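PDB 6XPJ: bacterial microcompartment shell protein CutR, which forms part of the shell of the choline-degrading bacterial microcompartment as a minor hexameric component that may lend the shell heterogeneity and flexibility. Local coordinates for residues Asp63-Ala68 / Glu93-Asp98. The protein carries 1 engineered substitution. Residues are numbered along the deposited sequence; the frame is centred on the assembly and turned at random.
Sequences DIAGAA and ETSLED. Engineered in segment 63-68: Ala67 (natural residue Lys).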
ATOM      1  N   ASP C  63      -9.113   3.860 -23.261  1.00 16.89           N
ATOM      2  CA  ASP C  63     -10.158   4.231 -24.244  1.00 18.20           C
ATOM      3  C   ASP C  63      -9.607   5.245 -25.250  1.00 18.52           C
ATOM      4  O   ASP C  63      -9.848   5.115 -26.493  1.00 19.51           O
ATOM      5  CB  ASP C  63     -11.384   4.764 -23.518  1.00 17.95           C
ATOM      6  CG  ASP C  63     -12.479   5.163 -24.478  1.00 21.51           C
ATOM      7  OD1 ASP C  63     -13.188   4.242 -24.930  1.00 24.91           O
ATOM      8  OD2 ASP C  63     -12.623   6.352 -24.734  1.00 24.57           O
ATOM      9  N   ILE C  64      -8.930   6.282 -24.773  1.00 16.82           N
ATOM     10  CA  ILE C  64      -8.332   7.299 -25.673  1.00 18.64           C
ATOM     11  C   ILE C  64      -7.322   6.611 -26.578  1.00 20.41           C
ATOM     12  O   ILE C  64      -7.322   6.895 -27.801  1.00 21.33           O
ATOM     13  CB  ILE C  64      -7.723   8.437 -24.855  1.00 18.91           C
ATOM     14  CG1 ILE C  64      -8.800   9.226 -24.135  1.00 20.77           C
ATOM     15  CG2 ILE C  64      -6.841   9.348 -25.726  1.00 19.29           C
ATOM     16  CD1 ILE C  64      -8.256  10.077 -23.052  1.00 22.22           C
ATOM     17  N   ALA C  65      -6.439   5.779 -26.030  1.00 19.11           N
ATOM     18  CA  ALA C  65      -5.372   5.127 -26.816  1.00 19.52           C
ATOM     19  C   ALA C  65      -5.992   4.357 -27.971  1.00 20.10           C
ATOM     20  O   ALA C  65      -5.556   4.568 -29.113  1.00 20.66           O
ATOM     21  CB  ALA C  65      -4.506   4.238 -25.964  1.00 20.49           C
ATOM     22  N   GLY C  66      -6.970   3.498 -27.690  1.00 19.59           N
ATOM     23  CA  GLY C  66      -7.612   2.642 -28.708  1.00 21.25           C
ATOM     24  C   GLY C  66      -8.421   3.433 -29.711  1.00 22.71           C
ATOM     25  O   GLY C  66      -8.470   3.018 -30.917  1.00 26.50           O
ATOM     26  N   ALA C  67      -8.976   4.577 -29.320  1.00 21.61           N
ATOM     27  CA  ALA C  67      -9.764   5.441 -30.242  1.00 22.82           C
ATOM     28  C   ALA C  67      -8.804   6.241 -31.144  1.00 26.25           C
ATOM     29  O   ALA C  67      -9.237   6.648 -32.245  1.00 26.56           O
ATOM     30  CB  ALA C  67     -10.681   6.360 -29.496  1.00 24.52           C
ATOM     31  N   ALA C  68      -7.569   6.504 -30.692  1.00 23.21           N
ATOM     32  CA  ALA C  68      -6.620   7.461 -31.326  1.00 24.29           C
ATOM     33  C   ALA C  68      -5.933   6.857 -32.558  1.00 24.84           C
ATOM     34  O   ALA C  68      -5.547   7.631 -33.487  1.00 24.86           O
ATOM     35  CB  ALA C  68      -5.585   7.899 -30.312  1.00 24.33           C
ATOM     36  N   GLU C  93       2.975   6.138 -30.673  1.00 16.80           N
ATOM     37  CA  GLU C  93       3.235   7.557 -30.321  1.00 17.59           C
ATOM     38  C   GLU C  93       1.946   8.387 -30.415  1.00 16.36           C
ATOM     39  O   GLU C  93       1.720   9.271 -29.541  1.00 17.14           O
ATOM     40  CB  GLU C  93       4.324   8.145 -31.203  1.00 18.61           C
ATOM     41  CG  GLU C  93       5.658   7.519 -30.965  1.00 21.21           C
ATOM     42  CD  GLU C  93       6.819   8.173 -31.689  1.00 26.23           C
ATOM     43  OE1 GLU C  93       7.953   7.767 -31.413  1.00 29.25           O
ATOM     44  OE2 GLU C  93       6.578   9.080 -32.504  1.00 30.76           O
ATOM     45  N   THR C  94       1.132   8.216 -31.474  1.00 16.86           N
ATOM     46  CA  THR C  94      -0.128   8.970 -31.646  1.00 17.12           C
ATOM     47  C   THR C  94      -1.008   8.743 -30.421  1.00 16.33           C
ATOM     48  O   THR C  94      -1.549   9.707 -29.867  1.00 17.16           O
ATOM     49  CB  THR C  94      -0.861   8.581 -32.936  1.00 19.96           C
ATOM     50  OG1 THR C  94      -0.002   9.016 -33.994  1.00 21.50           O
ATOM     51  CG2 THR C  94      -2.237   9.201 -33.044  1.00 21.53           C
ATOM     52  N   SER C  95      -1.146   7.488 -29.990  1.00 16.85           N
ATOM     53  CA  SER C  95      -2.003   7.147 -28.835  1.00 16.41           C
ATOM     54  C   SER C  95      -1.454   7.812 -27.562  1.00 16.22           C
ATOM     55  O   SER C  95      -2.232   8.337 -26.779  1.00 16.24           O
ATOM     56  CB  SER C  95      -2.135   5.661 -28.668  1.00 17.22           C
ATOM     57  OG  SER C  95      -2.906   5.103 -29.740  1.00 20.20           O
ATOM     58  N   LEU C  96      -0.139   7.760 -27.345  1.00 15.99           N
ATOM     59  CA  LEU C  96       0.456   8.388 -26.145  1.00 15.52           C
ATOM     60  C   LEU C  96       0.215   9.893 -26.192  1.00 15.84           C
ATOM     61  O   LEU C  96      -0.126  10.476 -25.168  1.00 15.53           O
ATOM     62  CB  LEU C  96       1.942   8.064 -26.118  1.00 15.43           C
ATOM     63  CG  LEU C  96       2.289   6.625 -25.774  1.00 16.09           C
ATOM     64  CD1 LEU C  96       3.765   6.395 -25.967  1.00 17.16           C
ATOM     65  CD2 LEU C  96       1.877   6.291 -24.341  1.00 15.67           C
ATOM     66  N   GLU C  97       0.441  10.524 -27.331  1.00 14.85           N
ATOM     67  CA  GLU C  97       0.216  11.981 -27.488  1.00 14.42           C
ATOM     68  C   GLU C  97      -1.246  12.308 -27.182  1.00 15.70           C
ATOM     69  O   GLU C  97      -1.514  13.305 -26.481  1.00 16.25           O
ATOM     70  CB  GLU C  97       0.508  12.382 -28.922  1.00 16.58           C
ATOM     71  CG  GLU C  97       1.971  12.380 -29.281  1.00 18.00           C
ATOM     72  CD  GLU C  97       2.220  12.376 -30.774  1.00 20.02           C
ATOM     73  OE1 GLU C  97       3.388  12.554 -31.150  1.00 23.22           O
ATOM     74  OE2 GLU C  97       1.262  12.192 -31.560  1.00 20.27           O
ATOM     75  N   ASP C  98      -2.179  11.506 -27.688  1.00 16.16           N
ATOM     76  CA  ASP C  98      -3.613  11.816 -27.498  1.00 16.55           C
ATOM     77  C   ASP C  98      -3.965  11.675 -26.022  1.00 15.42           C
ATOM     78  O   ASP C  98      -4.738  12.497 -25.491  1.00 15.59           O
ATOM     79  CB  ASP C  98      -4.480  10.975 -28.427  1.00 17.96           C
ATOM     80  CG  ASP C  98      -4.419  11.479 -29.871  1.00 22.11           C
ATOM     81  OD1 ASP C  98      -3.571  12.333 -30.181  1.00 24.21           O
ATOM     82  OD2 ASP C  98      -5.297  11.084 -30.646  1.00 29.29           O
TER
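With chi1 at -69°, the OG of Ser95 stands beside its own backbone N and faces Ala65, while Ile64, whose CG2 lies anti to the backbone N, lays that methyl against Asp98. Ser95 OG donates a hydrogen bond of 2.8 Å to Ala65 O. The hydroxyl meets the carbonyl at a C=O...OG angle of 125°, tilted out of its plane, and Ala68 N, three residues on in the same helix, binds the same oxygen from the opposite face. Two donors thus grip one carbonyl of a buried residue, and a short hydroxyl suits a place where the backbones come so close: the CA atoms of Ala65 and Ser95 are 4.4 Å apart. Next to the bond, the CB atoms of the two residues pack at 3.9 Å; the single methyl of Ala65 suits so close an approach of the helices. This is the helix pair of the circularly permuted BMC fold: segments 63-68 and 93-98 of helices 58-68 and 89-105 cross at 134° on one face of the sheet, where Phe85 of strand 82-87 touches both Ala65 and Ser95. Away from the sheet, Ala68 points its CB at the carboxylate of Asp98, and this short methyl lies 3.2 Å from OD2. Ile64 CG2 touches the carbonyl carbon of Asp98 at 3.7 Å, and its branched side chain also packs on Ile99, Tyr102 and Phe103 further along helix 89-105. Thr94 turns its methyl CG2 to Ala68 O, 3.7 Å away, while its OG1 is hydrogen-bonded to Gln90 O within its own helix.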